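Local coordinates for protein endoglucanase (Uncultured bacterium, PDB 3X17) that probably hydrolyses internal beta-1,4-glucosidic bonds of cellulose, as a family 9 endoglucanase carrying an Ig-like domain ahead of its (alpha/alpha)6-barrel catalytic domain, at residues P51-D59 with L91-V102; Y458-L466 with L549-A557. All coordinates share one frame; numbering follows the deposited sequence.

Contact 1. Residues P51-D59 with L91-V102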
loop_
_atom_site.group_PDB
_atom_site.type_symbol
_atom_site.label_atom_id
_atom_site.label_comp_id
_atom_site.label_asym_id
_atom_site.label_seq_id
_atom_site.Cartn_x
_atom_site.Cartn_y
_atom_site.Cartn_z
ATOM N N PRO A 51 33.961 8.884 8.655
ATOM C CA PRO A 51 33.683 7.536 9.124
ATOM C C PRO A 51 34.036 6.526 8.059
ATOM O O PRO A 51 33.809 6.781 6.885
ATOM C CB PRO A 51 32.166 7.549 9.332
ATOM C CG PRO A 51 31.831 8.980 9.527
ATOM C CD PRO A 51 32.759 9.726 8.631
ATOM N N THR A 52 34.616 5.399 8.455
ATOM C CA THR A 52 34.832 4.304 7.508
ATOM C C THR A 52 33.837 3.164 7.703
ATOM O O THR A 52 33.654 2.671 8.814
ATOM C CB THR A 52 36.271 3.760 7.575
ATOM O OG1 THR A 52 37.172 4.773 7.121
ATOM C CG2 THR A 52 36.430 2.537 6.696
ATOM N N LEU A 53 33.212 2.740 6.611
ATOM C CA LEU A 53 32.312 1.583 6.658
ATOM C C LEU A 53 32.939 0.346 6.048
ATOM O O LEU A 53 33.520 0.398 4.956
ATOM C CB LEU A 53 30.999 1.898 5.945
ATOM C CG LEU A 53 29.940 0.783 5.862
ATOM C CD1 LEU A 53 29.217 0.607 7.202
ATOM C CD2 LEU A 53 28.927 1.150 4.794
ATOM N N GLN A 54 32.761 -0.783 6.718
ATOM C CA GLN A 54 33.012 -2.057 6.100
ATOM C C GLN A 54 31.705 -2.828 5.952
ATOM O O GLN A 54 30.785 -2.665 6.755
ATOM C CB GLN A 54 34.012 -2.865 6.931
ATOM C CG GLN A 54 35.258 -2.100 7.304
ATOM C CD GLN A 54 36.102 -2.866 8.300
ATOM O OE1 GLN A 54 35.590 -3.368 9.299
ATOM N NE2 GLN A 54 37.393 -2.996 8.012
ATOM N N ILE A 55 31.616 -3.630 4.896
ATOM C CA ILE A 55 30.645 -4.707 4.835
ATOM C C ILE A 55 31.390 -6.004 5.051
ATOM O O ILE A 55 32.450 -6.221 4.474
ATOM C CB ILE A 55 29.956 -4.806 3.469
ATOM C CG1 ILE A 55 29.311 -3.476 3.033
ATOM C CG2 ILE A 55 29.068 -6.068 3.394
ATOM C CD1 ILE A 55 28.459 -2.774 4.081
ATOM N N VAL A 56 30.781 -6.903 5.807
ATOM C CA VAL A 56 31.488 -8.039 6.372
ATOM C C VAL A 56 30.623 -9.302 6.206
ATOM O O VAL A 56 29.431 -9.274 6.478
ATOM C CB VAL A 56 31.742 -7.778 7.865
ATOM C CG1 VAL A 56 32.193 -9.021 8.530
ATOM C CG2 VAL A 56 32.772 -6.668 8.043
ATOM N N ARG A 57 31.203 -10.396 5.726
ATOM C CA ARG A 57 30.466 -11.668 5.692
ATOM C C ARG A 57 29.902 -12.000 7.074
ATOM O O ARG A 57 30.582 -11.827 8.093
ATOM C CB ARG A 57 31.343 -12.818 5.177
ATOM C CG ARG A 57 31.587 -12.800 3.667
ATOM C CD ARG A 57 31.252 -14.143 3.016
ATOM N NE ARG A 57 32.122 -15.209 3.504
ATOM C CZ ARG A 57 33.349 -15.441 3.048
ATOM N NH1 ARG A 57 33.848 -14.705 2.061
ATOM N NH2 ARG A 57 34.079 -16.419 3.572
ATOM N N ALA A 58 28.634 -12.399 7.115
ATOM C CA ALA A 58 28.000 -12.774 8.375
ATOM C C ALA A 58 28.754 -13.910 9.057
ATOM O O ALA A 58 28.991 -13.858 10.260
ATOM C CB ALA A 58 26.542 -13.159 8.156
ATOM N N ASP A 59 29.116 -14.932 8.285
ATOM C CA ASP A 59 29.793 -16.121 8.814
ATOM C C ASP A 59 31.206 -15.866 9.383
ATOM O O ASP A 59 31.461 -16.172 10.552
ATOM C CB ASP A 59 29.813 -17.251 7.767
ATOM C CG ASP A 59 30.405 -16.810 6.435
ATOM O OD1 ASP A 59 31.147 -15.803 6.407
ATOM O OD2 ASP A 59 30.135 -17.472 5.410
ATOM N N LEU A 91 29.392 -4.149 -4.356
ATOM C CA LEU A 91 29.280 -5.441 -3.760
ATOM C C LEU A 91 28.087 -6.079 -4.398
ATOM O O LEU A 91 27.015 -5.547 -4.274
ATOM C CB LEU A 91 29.060 -5.286 -2.264
ATOM C CG LEU A 91 29.352 -6.508 -1.428
ATOM C CD1 LEU A 91 28.747 -6.461 -0.106
ATOM C CD2 LEU A 91 28.864 -7.647 -2.169
ATOM N N THR A 92 28.276 -7.195 -5.105
ATOM C CA THR A 92 27.167 -7.850 -5.799
ATOM C C THR A 92 27.209 -9.349 -5.602
ATOM O O THR A 92 26.388 -10.066 -6.170
ATOM C CB THR A 92 27.134 -7.572 -7.323
ATOM O OG1 THR A 92 28.180 -8.304 -7.963
ATOM C CG2 THR A 92 27.270 -6.088 -7.662
ATOM N N ALA A 93 28.135 -9.827 -4.779
ATOM C CA ALA A 93 28.186 -11.269 -4.448
ATOM C C ALA A 93 27.073 -11.727 -3.492
ATOM O O ALA A 93 26.933 -11.199 -2.384
ATOM C CB ALA A 93 29.580 -11.682 -3.916
ATOM N N PRO A 94 26.224 -12.658 -3.960
ATOM C CA PRO A 94 25.099 -13.171 -3.175
ATOM C C PRO A 94 25.555 -13.759 -1.861
ATOM O O PRO A 94 26.477 -14.579 -1.844
ATOM C CB PRO A 94 24.527 -14.298 -4.057
ATOM C CG PRO A 94 24.987 -14.000 -5.452
ATOM C CD PRO A 94 26.018 -12.866 -5.402
ATOM N N GLY A 95 24.846 -13.431 -0.785
ATOM C CA GLY A 95 25.139 -13.996 0.523
ATOM C C GLY A 95 24.573 -13.188 1.674
ATOM O O GLY A 95 23.703 -12.327 1.487
ATOM N N ARG A 96 25.136 -13.390 2.854
ATOM C CA ARG A 96 24.640 -12.709 4.035
ATOM C C ARG A 96 25.733 -11.885 4.677
ATOM O O ARG A 96 26.857 -12.361 4.825
ATOM C CB ARG A 96 24.142 -13.744 5.033
ATOM C CG ARG A 96 23.119 -13.196 5.970
ATOM C CD ARG A 96 22.039 -14.236 6.304
ATOM N NE ARG A 96 21.039 -13.599 7.147
ATOM C CZ ARG A 96 20.037 -12.866 6.682
ATOM N NH1 ARG A 96 19.808 -12.807 5.375
ATOM N NH2 ARG A 96 19.229 -12.241 7.529
ATOM N N TYR A 97 25.377 -10.697 5.155
ATOM C CA TYR A 97 26.368 -9.689 5.498
ATOM C C TYR A 97 25.979 -8.831 6.711
ATOM O O TYR A 97 24.810 -8.785 7.117
ATOM C CB TYR A 97 26.640 -8.770 4.298
ATOM C CG TYR A 97 27.107 -9.486 3.043
ATOM C CD1 TYR A 97 28.462 -9.686 2.784
ATOM C CD2 TYR A 97 26.196 -9.887 2.080
ATOM C CE1 TYR A 97 28.885 -10.314 1.618
ATOM C CE2 TYR A 97 26.602 -10.510 0.924
ATOM C CZ TYR A 97 27.949 -10.700 0.682
ATOM O OH TYR A 97 28.326 -11.313 -0.489
ATOM N N VAL A 98 26.949 -8.071 7.201
ATOM C CA VAL A 98 26.726 -7.047 8.196
ATOM C C VAL A 98 27.471 -5.777 7.799
ATOM O O VAL A 98 28.556 -5.837 7.218
ATOM C CB VAL A 98 27.204 -7.528 9.564
ATOM C CG1 VAL A 98 27.406 -6.364 10.500
ATOM C CG2 VAL A 98 26.198 -8.542 10.143
ATOM N N ALA A 99 26.869 -4.624 8.069
ATOM C CA ALA A 99 27.554 -3.349 7.892
ATOM C C ALA A 99 28.122 -2.880 9.227
ATOM O O ALA A 99 27.437 -2.921 10.266
ATOM C CB ALA A 99 26.600 -2.288 7.312
ATOM N N GLN A 100 29.366 -2.402 9.186
ATOM C CA GLN A 100 30.181 -2.213 10.384
ATOM C C GLN A 100 30.937 -0.920 10.221
ATOM O O GLN A 100 31.786 -0.817 9.344
ATOM C CB GLN A 100 31.181 -3.369 10.503
ATOM C CG GLN A 100 32.163 -3.247 11.664
ATOM C CD GLN A 100 31.485 -3.426 13.006
ATOM O OE1 GLN A 100 31.464 -2.515 13.835
ATOM N NE2 GLN A 100 30.899 -4.601 13.216
ATOM N N VAL A 101 30.629 0.084 11.027
ATOM C CA VAL A 101 31.440 1.298 10.999
ATOM C C VAL A 101 32.664 1.116 11.901
ATOM O O VAL A 101 32.533 0.591 13.013
ATOM C CB VAL A 101 30.624 2.531 11.406
ATOM C CG1 VAL A 101 31.540 3.743 11.691
ATOM C CG2 VAL A 101 29.628 2.866 10.312
ATOM N N VAL A 102 33.858 1.401 11.369
ATOM C CA VAL A 102 35.101 1.151 12.102
ATOM C C VAL A 102 35.111 2.016 13.358
ATOM O O VAL A 102 34.891 3.229 13.290
ATOM C CB VAL A 102 36.384 1.423 11.225
ATOM C CG1 VAL A 102 37.677 1.273 12.059
ATOM C CG2 VAL A 102 36.439 0.477 10.013
HETATM O O HOH W 1 35.042 5.220 11.082
#

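Contact 2. Residues Y458-L466 with L549-A557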
loop_
_atom_site.group_PDB
_atom_site.type_symbol
_atom_site.label_atom_id
_atom_site.label_comp_id
_atom_site.label_asym_id
_atom_site.label_seq_id
_atom_site.Cartn_x
_atom_site.Cartn_y
_atom_site.Cartn_z
ATOM N N TYR A 458 14.821 8.058 -10.715
ATOM C CA TYR A 458 13.456 7.871 -10.219
ATOM C C TYR A 458 13.343 6.463 -9.633
ATOM O O TYR A 458 12.846 6.272 -8.527
ATOM C CB TYR A 458 12.426 8.089 -11.316
ATOM C CG TYR A 458 12.089 9.546 -11.580
ATOM C CD1 TYR A 458 12.662 10.570 -10.837
ATOM C CD2 TYR A 458 11.214 9.892 -12.596
ATOM C CE1 TYR A 458 12.386 11.912 -11.128
ATOM C CE2 TYR A 458 10.902 11.215 -12.869
ATOM C CZ TYR A 458 11.481 12.219 -12.133
ATOM O OH TYR A 458 11.100 13.524 -12.373
ATOM N N GLU A 459 13.937 5.502 -10.326
ATOM C CA GLU A 459 13.939 4.127 -9.862
ATOM C C GLU A 459 14.717 3.977 -8.554
ATOM O O GLU A 459 14.296 3.254 -7.624
ATOM C CB GLU A 459 14.523 3.228 -10.942
ATOM C CG GLU A 459 14.138 1.770 -10.814
ATOM C CD GLU A 459 14.599 0.942 -12.012
ATOM O OE1 GLU A 459 13.985 1.059 -13.083
ATOM O OE2 GLU A 459 15.610 0.230 -11.905
ATOM N N ARG A 460 15.800 4.734 -8.438
ATOM C CA ARG A 460 16.518 4.775 -7.175
ATOM C C ARG A 460 15.627 5.357 -6.068
ATOM O O ARG A 460 15.587 4.819 -4.961
ATOM C CB ARG A 460 17.842 5.551 -7.269
ATOM C CG ARG A 460 18.609 5.583 -5.918
ATOM C CD ARG A 460 19.924 6.380 -6.011
ATOM N NE ARG A 460 19.691 7.829 -5.984
ATOM C CZ ARG A 460 19.906 8.655 -7.014
ATOM N NH1 ARG A 460 20.379 8.175 -8.164
ATOM N NH2 ARG A 460 19.641 9.959 -6.898
ATOM N N ALA A 461 14.949 6.463 -6.366
ATOM C CA ALA A 461 14.103 7.109 -5.377
ATOM C C ALA A 461 12.962 6.193 -4.947
ATOM O O ALA A 461 12.563 6.224 -3.798
ATOM C CB ALA A 461 13.566 8.456 -5.888
ATOM N N ALA A 462 12.406 5.419 -5.879
ATOM C CA ALA A 462 11.378 4.445 -5.548
ATOM C C ALA A 462 11.960 3.348 -4.657
ATOM O O ALA A 462 11.353 2.964 -3.644
ATOM C CB ALA A 462 10.782 3.836 -6.826
ATOM N N LEU A 463 13.125 2.827 -5.020
ATOM C CA LEU A 463 13.756 1.787 -4.195
ATOM C C LEU A 463 13.932 2.293 -2.770
ATOM O O LEU A 463 13.772 1.539 -1.801
ATOM C CB LEU A 463 15.129 1.385 -4.745
ATOM C CG LEU A 463 15.928 0.375 -3.917
ATOM C CD1 LEU A 463 15.093 -0.935 -3.734
ATOM C CD2 LEU A 463 17.224 0.042 -4.667
ATOM N N ALA A 464 14.272 3.567 -2.656
ATOM C CA ALA A 464 14.526 4.179 -1.356
ATOM C C ALA A 464 13.283 4.119 -0.445
ATOM O O ALA A 464 13.394 4.283 0.786
ATOM C CB ALA A 464 14.974 5.623 -1.552
ATOM N N GLN A 465 12.108 3.926 -1.039
ATOM C CA GLN A 465 10.877 3.811 -0.225
ATOM C C GLN A 465 10.727 2.415 0.385
ATOM O O GLN A 465 10.313 2.273 1.545
ATOM C CB GLN A 465 9.628 4.152 -1.044
ATOM C CG GLN A 465 9.707 5.506 -1.673
ATOM C CD GLN A 465 10.327 6.521 -0.735
ATOM O OE1 GLN A 465 9.927 6.621 0.445
ATOM N NE2 GLN A 465 11.334 7.277 -1.238
ATOM N N LEU A 466 11.134 1.402 -0.374
ATOM C CA LEU A 466 11.343 0.083 0.204
ATOM C C LEU A 466 12.429 0.070 1.282
ATOM O O LEU A 466 12.202 -0.469 2.359
ATOM C CB LEU A 466 11.619 -0.957 -0.873
ATOM C CG LEU A 466 10.504 -1.239 -1.881
ATOM C CD1 LEU A 466 11.057 -2.018 -3.059
ATOM C CD2 LEU A 466 9.422 -2.099 -1.217
ATOM N N LEU A 549 2.815 -1.237 -1.465
ATOM C CA LEU A 549 3.950 -2.084 -1.112
ATOM C C LEU A 549 4.123 -3.245 -2.103
ATOM O O LEU A 549 5.229 -3.515 -2.562
ATOM C CB LEU A 549 3.865 -2.597 0.343
ATOM C CG LEU A 549 4.940 -3.602 0.778
ATOM C CD1 LEU A 549 6.378 -3.058 0.596
ATOM C CD2 LEU A 549 4.715 -4.120 2.224
ATOM N N VAL A 550 3.057 -3.967 -2.371
ATOM C CA VAL A 550 3.100 -5.024 -3.373
ATOM C C VAL A 550 3.505 -4.445 -4.742
ATOM O O VAL A 550 4.313 -5.045 -5.436
ATOM C CB VAL A 550 1.725 -5.748 -3.516
ATOM C CG1 VAL A 550 1.661 -6.578 -4.828
ATOM C CG2 VAL A 550 1.470 -6.648 -2.309
ATOM N N PHE A 551 3.000 -3.251 -5.094
ATOM C CA PHE A 551 3.397 -2.613 -6.362
ATOM C C PHE A 551 4.895 -2.319 -6.467
ATOM O O PHE A 551 5.571 -2.768 -7.411
ATOM C CB PHE A 551 2.575 -1.352 -6.648
ATOM C CG PHE A 551 2.858 -0.739 -8.010
ATOM C CD1 PHE A 551 3.895 0.167 -8.181
ATOM C CD2 PHE A 551 2.105 -1.101 -9.119
ATOM C CE1 PHE A 551 4.155 0.729 -9.423
ATOM C CE2 PHE A 551 2.369 -0.556 -10.361
ATOM C CZ PHE A 551 3.386 0.374 -10.510
ATOM N N VAL A 552 5.434 -1.634 -5.466
ATOM C CA VAL A 552 6.822 -1.212 -5.544
ATOM C C VAL A 552 7.761 -2.412 -5.423
ATOM O O VAL A 552 8.721 -2.539 -6.190
ATOM C CB VAL A 552 7.165 -0.082 -4.534
ATOM C CG1 VAL A 552 8.607 0.362 -4.707
ATOM C CG2 VAL A 552 6.256 1.110 -4.771
ATOM N N ALA A 553 7.364 -3.379 -4.597
ATOM C CA ALA A 553 8.153 -4.574 -4.400
ATOM C C ALA A 553 8.192 -5.376 -5.704
ATOM O O ALA A 553 9.247 -5.944 -6.072
ATOM C CB ALA A 553 7.575 -5.413 -3.275
ATOM N N ALA A 554 7.054 -5.428 -6.396
ATOM C CA ALA A 554 6.984 -6.190 -7.647
ATOM C C ALA A 554 7.911 -5.594 -8.729
ATOM O O ALA A 554 8.554 -6.332 -9.475
ATOM C CB ALA A 554 5.552 -6.281 -8.151
ATOM N N HIS A 555 8.015 -4.267 -8.777
ATOM C CA HIS A 555 8.987 -3.624 -9.650
ATOM C C HIS A 555 10.413 -4.158 -9.425
ATOM O O HIS A 555 11.123 -4.497 -10.371
ATOM C CB HIS A 555 8.963 -2.105 -9.495
ATOM C CG HIS A 555 9.934 -1.402 -10.404
ATOM N ND1 HIS A 555 9.577 -0.917 -11.648
ATOM C CD2 HIS A 555 11.264 -1.169 -10.275
ATOM C CE1 HIS A 555 10.644 -0.404 -12.237
ATOM N NE2 HIS A 555 11.679 -0.543 -11.429
ATOM N N PHE A 556 10.828 -4.264 -8.170
ATOM C CA PHE A 556 12.188 -4.667 -7.906
ATOM C C PHE A 556 12.393 -6.182 -7.834
ATOM O O PHE A 556 13.527 -6.650 -7.864
ATOM C CB PHE A 556 12.714 -3.942 -6.676
ATOM C CG PHE A 556 12.932 -2.470 -6.906
ATOM C CD1 PHE A 556 14.010 -2.035 -7.655
ATOM C CD2 PHE A 556 11.974 -1.541 -6.527
ATOM C CE1 PHE A 556 14.212 -0.683 -7.888
ATOM C CE2 PHE A 556 12.167 -0.196 -6.749
ATOM C CZ PHE A 556 13.316 0.239 -7.417
ATOM N N ALA A 557 11.308 -6.949 -7.856
ATOM C CA ALA A 557 11.395 -8.404 -7.886
ATOM C C ALA A 557 11.547 -8.889 -9.320
ATOM O O ALA A 557 11.890 -10.036 -9.549
ATOM C CB ALA A 557 10.153 -9.029 -7.286
#

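Contact 1. Residues P51-D59 with L91-V102
Leu91 reaches across to Ile55 with one methyl, CD1, which lies 3.5 Å from Ile55 CG2 and also rests over the rim of one face of the Tyr97 ring. The chain then turns through Ala93-Pro94-Gly95 into strand 95-101, and the Tyr97 hydroxyl folds back to the carbonyl O of Ala93, the tyrosine corner of beta-sandwich proteins, although the modelled length of that bond is doubtfully short. Arg96 O accepts Ala58 N at 2.9 Å, the donor standing 33° off the carbonyl plane, and Arg96 CB rests against Ala58 CB, while the side-chain end leads away to a salt bridge with Glu109. With Tyr97 CG beside the backbone N (chi1 -57°), the ring is carried back toward the 91-94 loop. It crosses Ile55 at about a right angle, and Ile55 CG2 comes obliquely to Tyr97 CD1 at 3.7 Å. Val98 and Val56 exchange two backbone hydrogen bonds, pairing on the same face as Gln54 and Gln100. Ala99, on the other face, brings its CB to 3.8 Å from Ile55 CD1 and near Leu53 CD1. Gln100 repeats this two-bond pairing with Gln54, whose N reaches Gln100 O at 2.8 Å in an almost straight line (175°); the Gln54 amide NE2 turns instead to Glu66. Val101 CG2 meets Leu53 CD1 at 3.9 Å and so continues the buried apolar row. Val102 N donates to Thr52 O, its CG2 touches Gln54 CD at 3.8 Å, and a water links Thr52 N to Val102 O. Strands 52-57 and 95-101 are thus antiparallel neighbours, one face largely apolar and lined by strand 32-37, as in the beta-sandwich of an Ig-like domain.

Contact 2. Residues Y458-L466 with L549-A557
Phe556 drives its ring into a hole formed by Glu459, Ala462, Leu463 and Leu466, joining helices 456-469 and 543-558 in the (alpha/alpha)6-barrel catalytic domain. The segment axes approach to 9.8 Å at 122° between their N-to-C directions, and two knobs-into-holes, Phe556 and Leu466, fill the crossing. The ring is covered on both faces. Leu463 CD1 stands 4.0 Å from its centroid, only 2° off the normal, a CH-pi contact; on the opposite face lies His555 CD2, from the adjacent residue of the same helix. At the ring edge Phe556 CZ points at the backbone O of Glu459, 3.2 Å away; Leu463 CB lies above CZ, on the same face as Leu463 CD1. Leu466 CD1 comes obliquely to Phe556 CD2 at 3.6 Å. An alanine in place of Phe556 would remove the whole ring and probably open a gap between the two helices, leaving the Leu463 methyl without its aromatic face and Leu466 without one wall.

The reciprocal knob is Leu466, set among Leu549, Val552, Ala553 and Phe556. Its CG lies beside its own backbone N (chi1 -64°), which aims the branch at helix 543-558, CD1 to the Phe556 ring and CD2 to Leu549 CD1 at 3.7 Å. The Leu466 side chain slides past Val552 in the opposite direction, its CG 3.8 Å from Val552 CG1. Helix 115-130 closes over this side, with Tyr116 touching both Leu463 and Leu466. At the other end Glu459 is extended and crosses His555 at about a right angle, its carboxylate turned well out of the imidazole plane. The imidazole is held chiefly from its far nitrogen: ND1 bonds the hydroxyl of Tyr201, while NE2 makes a weak, bent hydrogen bond of 3.3 Å to Glu459 OE1.

Contact 1 and contact 2 follow one another along the chain and belong to different domains: the first pairs two strands of the N-terminal Ig-like sheet, the second two late helices of the glycosyl hydrolase family 9 domain. Their centres are 23 Å apart and their nearest atoms about 11 Å, so they do not touch. The two domains nevertheless meet at contact 2, where Thr29 of the Ig-like region touches Leu463. Strand 110-112, the neighbour of strand 95-101 in the sheet, also runs on into helix 115-130, which packs against both helices of contact 2. Contact 2 therefore lies near the side of the barrel that faces the Ig-like domain.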